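PDB 6UKF: HhaI Restriction Endonuclease from Haemophilus parahaemolyticus, which cleaves double-stranded DNA as a restriction endonuclease, cutting within the four-base sequence GCGC. Local coordinates for residues Pro61-Tyr66 against Glu95-Ser100; Leu169-Gln174 against Ser202-Asp207. All coordinates share one frame; numbering follows the deposited sequence.

Contact 1: residues Pro61-Tyr66 against Glu95-Ser100; sequences PNRAEY and EYANLS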
ATOM      1  N   PRO A  61     -19.989  -3.046   6.944  1.00 12.60           N
ATOM      2  CA  PRO A  61     -21.189  -3.892   6.899  1.00 13.02           C
ATOM      3  C   PRO A  61     -22.377  -3.178   7.528  1.00 13.56           C
ATOM      4  O   PRO A  61     -22.281  -2.632   8.630  1.00 16.98           O
ATOM      5  CB  PRO A  61     -20.788  -5.136   7.701  1.00 15.37           C
ATOM      6  CG  PRO A  61     -19.684  -4.685   8.588  1.00 17.73           C
ATOM      7  CD  PRO A  61     -18.962  -3.589   7.854  1.00 13.58           C
ATOM      8  N   ASN A  62     -23.493  -3.170   6.811  1.00 13.97           N
ATOM      9  CA  ASN A  62     -24.759  -2.653   7.321  1.00 14.00           C
ATOM     10  C   ASN A  62     -25.635  -3.868   7.610  1.00 13.46           C
ATOM     11  O   ASN A  62     -26.244  -4.438   6.701  1.00 13.97           O
ATOM     12  CB  ASN A  62     -25.408  -1.705   6.318  1.00 15.95           C
ATOM     13  CG  ASN A  62     -26.663  -1.046   6.868  1.00 19.01           C
ATOM     14  OD1 ASN A  62     -27.400  -1.645   7.653  1.00 18.87           O
ATOM     15  ND2 ASN A  62     -26.909   0.194   6.462  1.00 25.20           N
ATOM     16  N   ARG A  63     -25.682  -4.267   8.880  1.00 14.92           N
ATOM     17  CA  ARG A  63     -26.366  -5.490   9.274  1.00 17.22           C
ATOM     18  C   ARG A  63     -27.877  -5.330   9.325  1.00 18.08           C
ATOM     19  O   ARG A  63     -28.592  -6.337   9.373  1.00 23.39           O
ATOM     20  CB  ARG A  63     -25.820  -5.962  10.624  1.00 17.67           C
ATOM     21  CG  ARG A  63     -24.314  -6.169  10.586  1.00 21.09           C
ATOM     22  CD  ARG A  63     -23.713  -6.539  11.927  1.00 24.48           C
ATOM     23  NE  ARG A  63     -22.256  -6.444  11.867  1.00 27.51           N
ATOM     24  CZ  ARG A  63     -21.461  -7.384  11.367  1.00 29.87           C
ATOM     25  NH1 ARG A  63     -21.971  -8.510  10.884  1.00 31.27           N
ATOM     26  NH2 ARG A  63     -20.148  -7.198  11.349  1.00 30.94           N
ATOM     27  N   ALA A  64     -28.378  -4.094   9.307  1.00 16.96           N
ATOM     28  CA  ALA A  64     -29.817  -3.877   9.229  1.00 17.19           C
ATOM     29  C   ALA A  64     -30.325  -3.984   7.797  1.00 16.90           C
ATOM     30  O   ALA A  64     -31.441  -4.464   7.570  1.00 18.60           O
ATOM     31  CB  ALA A  64     -30.176  -2.507   9.804  1.00 18.80           C
ATOM     32  N   GLU A  65     -29.528  -3.542   6.823  1.00 14.63           N
ATOM     33  CA  GLU A  65     -29.902  -3.589   5.415  1.00 14.85           C
ATOM     34  C   GLU A  65     -29.255  -4.748   4.669  1.00 14.83           C
ATOM     35  O   GLU A  65     -29.554  -4.952   3.491  1.00 15.79           O
ATOM     36  CB  GLU A  65     -29.538  -2.267   4.729  1.00 15.62           C
ATOM     37  CG  GLU A  65     -30.200  -1.044   5.341  1.00 18.25           C
ATOM     38  CD  GLU A  65     -31.711  -1.085   5.236  1.00 19.28           C
ATOM     39  OE1 GLU A  65     -32.356  -0.512   6.049  1.00 20.57           O
ATOM     40  OE2 GLU A  65     -32.260  -1.763   4.237  1.00 19.65           O
ATOM     41  N   TYR A  66     -28.379  -5.510   5.322  1.00 13.69           N
ATOM     42  CA  TYR A  66     -27.736  -6.668   4.704  1.00 14.57           C
ATOM     43  C   TYR A  66     -26.997  -6.276   3.425  1.00 13.14           C
ATOM     44  O   TYR A  66     -27.105  -6.930   2.386  1.00 14.38           O
ATOM     45  CB  TYR A  66     -28.748  -7.783   4.454  1.00 18.83           C
ATOM     46  CG  TYR A  66     -29.513  -8.143   5.699  1.00 24.49           C
ATOM     47  CD1 TYR A  66     -30.766  -7.598   5.946  1.00 27.03           C
ATOM     48  CD2 TYR A  66     -28.974  -9.006   6.639  1.00 27.66           C
ATOM     49  CE1 TYR A  66     -31.469  -7.919   7.089  1.00 29.85           C
ATOM     50  CE2 TYR A  66     -29.667  -9.332   7.783  1.00 29.81           C
ATOM     51  CZ  TYR A  66     -30.914  -8.785   8.004  1.00 30.95           C
ATOM     52  OH  TYR A  66     -31.606  -9.110   9.149  1.00 34.87           O
ATOM     53  N   GLU A  95     -22.056 -14.205   4.042  1.00 16.07           N
ATOM     54  CA  GLU A  95     -20.710 -14.796   3.858  1.00 15.74           C
ATOM     55  C   GLU A  95     -19.586 -13.782   4.102  1.00 14.65           C
ATOM     56  O   GLU A  95     -18.463 -14.221   4.303  1.00 17.22           O
ATOM     57  CB  GLU A  95     -20.568 -15.349   2.444  1.00 20.50           C
ATOM     58  CG  GLU A  95     -21.636 -16.350   2.058  1.00 29.71           C
ATOM     59  CD  GLU A  95     -22.192 -17.236   3.158  1.00 37.37           C
ATOM     60  OE1 GLU A  95     -21.405 -17.667   4.022  1.00 39.94           O
ATOM     61  OE2 GLU A  95     -23.411 -17.517   3.134  1.00 40.64           O
ATOM     62  N   TYR A  96     -19.852 -12.478   4.088  1.00 12.49           N
ATOM     63  CA  TYR A  96     -18.811 -11.477   4.253  1.00 11.90           C
ATOM     64  C   TYR A  96     -18.979 -10.609   5.490  1.00 12.22           C
ATOM     65  O   TYR A  96     -18.062  -9.850   5.818  1.00 14.69           O
ATOM     66  CB  TYR A  96     -18.729 -10.591   3.001  1.00 11.88           C
ATOM     67  CG  TYR A  96     -18.202 -11.348   1.806  1.00 11.42           C
ATOM     68  CD1 TYR A  96     -16.839 -11.525   1.627  1.00 11.39           C
ATOM     69  CD2 TYR A  96     -19.063 -11.913   0.877  1.00 11.60           C
ATOM     70  CE1 TYR A  96     -16.345 -12.228   0.552  1.00 11.54           C
ATOM     71  CE2 TYR A  96     -18.579 -12.618  -0.206  1.00 12.15           C
ATOM     72  CZ  TYR A  96     -17.219 -12.772  -0.363  1.00 11.39           C
ATOM     73  OH  TYR A  96     -16.735 -13.478  -1.436  1.00 12.94           O
ATOM     74  N   ALA A  97     -20.100 -10.722   6.203  1.00 13.16           N
ATOM     75  CA  ALA A  97     -20.382  -9.801   7.296  1.00 15.86           C
ATOM     76  C   ALA A  97     -19.593 -10.106   8.563  1.00 15.31           C
ATOM     77  O   ALA A  97     -19.406  -9.202   9.384  1.00 18.71           O
ATOM     78  CB  ALA A  97     -21.879  -9.795   7.605  1.00 19.57           C
ATOM     79  N   ASN A  98     -19.138 -11.342   8.755  1.00 13.79           N
ATOM     80  CA  ASN A  98     -18.273 -11.673   9.888  1.00 15.11           C
ATOM     81  C   ASN A  98     -16.840 -11.362   9.474  1.00 14.65           C
ATOM     82  O   ASN A  98     -16.180 -12.169   8.814  1.00 18.07           O
ATOM     83  CB  ASN A  98     -18.445 -13.130  10.308  1.00 16.23           C
ATOM     84  CG  ASN A  98     -19.725 -13.364  11.095  1.00 21.77           C
ATOM     85  OD1 ASN A  98     -20.374 -12.422  11.547  1.00 24.64           O
ATOM     86  ND2 ASN A  98     -20.085 -14.630  11.272  1.00 23.83           N
ATOM     87  N   LEU A  99     -16.362 -10.182   9.860  1.00 14.42           N
ATOM     88  CA  LEU A  99     -15.050  -9.715   9.438  1.00 13.85           C
ATOM     89  C   LEU A  99     -13.952 -10.574  10.056  1.00 14.14           C
ATOM     90  O   LEU A  99     -14.086 -11.086  11.169  1.00 17.12           O
ATOM     91  CB  LEU A  99     -14.860  -8.259   9.861  1.00 14.79           C
ATOM     92  CG  LEU A  99     -15.987  -7.297   9.478  1.00 18.61           C
ATOM     93  CD1 LEU A  99     -15.626  -5.866   9.847  1.00 18.81           C
ATOM     94  CD2 LEU A  99     -16.323  -7.394   7.995  1.00 18.25           C
ATOM     95  N   SER A 100     -12.850 -10.723   9.321  1.00 13.05           N
ATOM     96  CA  SER A 100     -11.739 -11.533   9.796  0.85 14.07           C
ATOM     97  C   SER A 100     -10.426 -10.962   9.286  1.00 11.98           C
ATOM     98  O   SER A 100     -10.376 -10.291   8.252  1.00 11.16           O
ATOM     99  CB  SER A 100     -11.864 -12.993   9.342  0.85 18.21           C
ATOM    100  OG  SER A 100     -11.582 -13.127   7.960  0.85 20.80           O
TER
HETATM  101  O   HOH W   1     -17.498  -8.937  12.342  1.00 27.25           O

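Contact 2: residues Leu169-Gln174 against Ser202-Asp207; sequences LPDFKQ and SGDDKD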
ATOM      1  N   LEU A 169       3.756  11.496  26.147  1.00 19.56           N
ATOM      2  CA  LEU A 169       5.053  11.188  26.747  1.00 20.09           C
ATOM      3  C   LEU A 169       4.936  10.733  28.196  1.00 20.94           C
ATOM      4  O   LEU A 169       5.584   9.736  28.560  1.00 20.96           O
ATOM      5  CB  LEU A 169       5.993  12.386  26.570  1.00 20.81           C
ATOM      6  CG  LEU A 169       7.428  12.230  27.075  1.00 22.42           C
ATOM      7  CD1 LEU A 169       8.095  11.016  26.461  1.00 24.24           C
ATOM      8  CD2 LEU A 169       8.234  13.477  26.772  1.00 25.50           C
ATOM      9  N   PRO A 170       4.162  11.392  29.064  1.00 23.18           N
ATOM     10  CA  PRO A 170       4.010  10.869  30.435  1.00 24.54           C
ATOM     11  C   PRO A 170       3.509   9.435  30.487  1.00 22.97           C
ATOM     12  O   PRO A 170       4.054   8.620  31.242  1.00 23.95           O
ATOM     13  CB  PRO A 170       3.033  11.863  31.079  1.00 26.39           C
ATOM     14  CG  PRO A 170       3.202  13.112  30.303  1.00 27.89           C
ATOM     15  CD  PRO A 170       3.486  12.690  28.895  1.00 25.97           C
ATOM     16  N   ASP A 171       2.475   9.102  29.709  1.00 22.51           N
ATOM     17  CA  ASP A 171       1.988   7.727  29.702  1.00 22.18           C
ATOM     18  C   ASP A 171       3.073   6.764  29.249  1.00 19.71           C
ATOM     19  O   ASP A 171       3.176   5.646  29.767  1.00 19.82           O
ATOM     20  CB  ASP A 171       0.760   7.590  28.802  1.00 28.25           C
ATOM     21  CG  ASP A 171      -0.498   8.137  29.442  1.00 33.37           C
ATOM     22  OD1 ASP A 171      -1.446   8.468  28.702  1.00 34.76           O
ATOM     23  OD2 ASP A 171      -0.533   8.249  30.685  1.00 35.91           O
ATOM     24  N   PHE A 172       3.892   7.171  28.278  1.00 17.15           N
ATOM     25  CA  PHE A 172       4.937   6.275  27.799  1.00 16.01           C
ATOM     26  C   PHE A 172       6.017   6.071  28.856  1.00 14.66           C
ATOM     27  O   PHE A 172       6.465   4.942  29.084  1.00 15.48           O
ATOM     28  CB  PHE A 172       5.551   6.784  26.499  1.00 16.70           C
ATOM     29  CG  PHE A 172       6.607   5.873  25.959  1.00 16.01           C
ATOM     30  CD1 PHE A 172       6.282   4.584  25.573  1.00 15.32           C
ATOM     31  CD2 PHE A 172       7.926   6.284  25.866  1.00 17.42           C
ATOM     32  CE1 PHE A 172       7.245   3.723  25.092  1.00 16.72           C
ATOM     33  CE2 PHE A 172       8.897   5.426  25.382  1.00 18.32           C
ATOM     34  CZ  PHE A 172       8.555   4.143  24.994  1.00 16.75           C
ATOM     35  N   LYS A 173       6.466   7.153  29.497  1.00 15.97           N
ATOM     36  CA  LYS A 173       7.428   7.009  30.585  1.00 16.67           C
ATOM     37  C   LYS A 173       6.875   6.112  31.685  1.00 15.84           C
ATOM     38  O   LYS A 173       7.608   5.298  32.258  1.00 16.14           O
ATOM     39  CB  LYS A 173       7.793   8.379  31.152  1.00 17.73           C
ATOM     40  CG  LYS A 173       8.661   9.223  30.235  1.00 18.92           C
ATOM     41  CD  LYS A 173       9.073  10.531  30.905  1.00 23.20           C
ATOM     42  CE  LYS A 173       9.945  11.369  29.984  1.00 28.44           C
ATOM     43  NZ  LYS A 173      10.177  12.742  30.498  1.00 29.70           N
ATOM     44  N   GLN A 174       5.585   6.248  31.995  1.00 15.94           N
ATOM     45  CA  GLN A 174       4.984   5.411  33.029  1.00 15.94           C
ATOM     46  C   GLN A 174       4.867   3.961  32.571  1.00 16.66           C
ATOM     47  O   GLN A 174       5.022   3.040  33.382  1.00 18.14           O
ATOM     48  CB  GLN A 174       3.635   5.995  33.452  1.00 16.58           C
ATOM     49  CG  GLN A 174       3.784   7.288  34.248  1.00 17.42           C
ATOM     50  CD  GLN A 174       2.467   7.962  34.571  1.00 18.88           C
ATOM     51  OE1 GLN A 174       1.413   7.328  34.580  1.00 18.90           O
ATOM     52  NE2 GLN A 174       2.524   9.259  34.845  1.00 22.11           N
ATOM     53  N   SER A 202       2.327  -1.395  26.706  1.00 21.74           N
ATOM     54  CA  SER A 202       1.054  -0.693  26.743  1.00 21.95           C
ATOM     55  C   SER A 202       0.890   0.054  28.058  1.00 21.85           C
ATOM     56  O   SER A 202       1.480  -0.307  29.081  1.00 23.94           O
ATOM     57  CB  SER A 202      -0.122  -1.666  26.550  1.00 26.19           C
ATOM     58  OG  SER A 202      -0.024  -2.344  25.310  1.00 29.59           O
ATOM     59  N   GLY A 203       0.079   1.109  28.010  1.00 25.46           N
ATOM     60  CA  GLY A 203      -0.266   1.876  29.191  1.00 28.95           C
ATOM     61  C   GLY A 203      -1.289   2.957  28.906  1.00 31.02           C
ATOM     62  O   GLY A 203      -1.169   3.695  27.923  1.00 31.06           O
ATOM     63  N   ASP A 204      -2.302   3.061  29.763  1.00 33.57           N
ATOM     64  CA  ASP A 204      -3.314   4.111  29.657  1.00 36.89           C
ATOM     65  C   ASP A 204      -4.033   4.064  28.308  1.00 35.95           C
ATOM     66  O   ASP A 204      -4.238   5.083  27.644  1.00 36.04           O
ATOM     67  CB  ASP A 204      -2.703   5.488  29.925  1.00 40.05           C
ATOM     68  CG  ASP A 204      -3.680   6.432  30.580  1.00 42.63           C
ATOM     69  OD1 ASP A 204      -4.383   5.997  31.514  1.00 43.62           O
ATOM     70  OD2 ASP A 204      -3.739   7.609  30.169  1.00 43.15           O
ATOM     71  N   ASP A 205      -4.432   2.856  27.912  1.00 35.48           N
ATOM     72  CA  ASP A 205      -5.153   2.626  26.659  1.00 35.54           C
ATOM     73  C   ASP A 205      -4.345   3.062  25.440  1.00 33.00           C
ATOM     74  O   ASP A 205      -4.899   3.520  24.438  1.00 34.92           O
ATOM     75  CB  ASP A 205      -6.548   3.262  26.666  1.00 39.42           C
ATOM     76  CG  ASP A 205      -7.327   2.957  25.403  1.00 41.89           C
ATOM     77  OD1 ASP A 205      -7.713   3.912  24.695  1.00 42.64           O
ATOM     78  OD2 ASP A 205      -7.522   1.761  25.101  1.00 42.02           O
ATOM     79  N   LYS A 206      -3.027   2.918  25.509  1.00 28.63           N
ATOM     80  CA  LYS A 206      -2.172   3.111  24.349  1.00 25.17           C
ATOM     81  C   LYS A 206      -1.210   1.940  24.252  1.00 21.89           C
ATOM     82  O   LYS A 206      -0.570   1.570  25.242  1.00 21.03           O
ATOM     83  CB  LYS A 206      -1.399   4.431  24.423  1.00 27.35           C
ATOM     84  CG  LYS A 206      -2.256   5.651  24.110  1.00 31.18           C
ATOM     85  CD  LYS A 206      -1.418   6.903  23.883  1.00 33.90           C
ATOM     86  CE  LYS A 206      -2.279   8.060  23.390  1.00 35.85           C
ATOM     87  NZ  LYS A 206      -3.173   8.597  24.451  1.00 37.40           N
ATOM     88  N   ASP A 207      -1.130   1.349  23.065  1.00 20.72           N
ATOM     89  CA  ASP A 207      -0.152   0.316  22.764  1.00 19.19           C
ATOM     90  C   ASP A 207       1.018   0.990  22.059  1.00 17.10           C
ATOM     91  O   ASP A 207       0.834   1.634  21.020  1.00 18.58           O
ATOM     92  CB  ASP A 207      -0.762  -0.764  21.872  1.00 21.22           C
ATOM     93  CG  ASP A 207      -1.965  -1.438  22.508  1.00 23.20           C
ATOM     94  OD1 ASP A 207      -1.963  -1.627  23.681  1.00 24.92           O
ATOM     95  OD2 ASP A 207      -2.979  -1.778  21.718  1.00 26.24           O
TER

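Contact 1: residues Pro61-Tyr66 against Glu95-Ser100
The four-residue loop of a beta-hairpin is fastened here to the backbone just beyond a short helix: R63, in the connection between strands 51-62 and 67-70, reaches A97, past helix 93-96. Both terminal nitrogens of the guanidinium converge on a single backbone carbonyl. NH2 of R63 lies 2.9 Å from O of A97, bent at the hydrogen (141°), and NH1 of R63 adds a weaker bond of 3.1 Å to the same oxygen. A97 O therefore sits at the edge of the guanidinium, near its plane, like a plug between two prongs. The chain gets there because CG of R63 stands anti to the carbonyl carbon, chi1 -57°, and then runs extended to NE.

Apolar atoms frame the fork. The methyl CB of A97 lies 3.5 Å from NH1 of R63, and CB of P61 stands over the rim of one guanidinium face. Beside it, CG of P61 meets CD2 of L99 loosely at 4.4 Å, and both of these residues also rest on Y154 of strand 148-156. A water extends the polar link: it accepts from L99 N at 3.0 Å and, weakly, from R63 NH2.

At the turn, OD1 of N62 accepts from the backbone N of E65 at 3.0 Å and more weakly from that of A64, an Asx motif, so N62 may help fix the turn from which R63 departs.

Chemically, the fork gives a carbonyl beyond the helix two N-H donors: the positive charge of R63 would probably polarise the A97 carbonyl, and two bent bonds, one of them weak, share its oxygen.

Contact 2: residues Leu169-Gln174 against Ser202-Asp207
D171, on helix 169-179, meets D204 in the turn of the hairpin formed by strands 199-202 and 207-212, and the closest approach is between two carboxylates. OD2 of D204 comes in across the outer end of the D171 carboxylate, displaced from its plane, closer to OD1 of D171 (2.9 Å) than to OD2 of D171 (3.3 Å); the two carboxylate planes are 62° apart. Two charged carboxylates this near would repel, and the pairing would tend to raise the pKa of one of them.

Packing is slight by comparison. CB of D204 lies against the D171 carboxylate, 3.5 Å from OD1 of D171.

The charged surroundings include K206, whose NZ stays 4.6 Å from OD1 of D171, too far for a salt bridge; a phosphate of the bound DNA is its other, distant and weak, partner. That positive charge probably eases the acidic pair.

Two backbone bonds, G203 N to K206 O (2.9 Å) and K206 N to G203 O (3.1 Å), close the turn that presents D204; farther back, OG of S202 bonds OD1 of D207 at 2.6 Å. With D204 and D205 both in left-handed backbone conformations, this is a two-residue hairpin turn of the I'/III' kind, set beside a helix.

Contact 1 and contact 2 illustrate how separate pieces of one chain can lie near the same bound DNA without, in the case of contact 1, touching it. Their centres lie 34 Å apart, their nearest atoms about 17 Å, and they do not touch. Both join a hairpin turn to a helical region, and contact 1 closes in sequence before contact 2 opens. The nearest atom of contact 1 is about 6 Å from the nucleic acid, that of contact 2 about 4 Å. Contact 1 grows out of the sheet that carries the calcium site, where S151 and T153 share strand 148-156 with Y154, against which P61 and L99 pack; contact 2 lies on the sheet of strands 162-163, 217-221, 207-212 and 199-202.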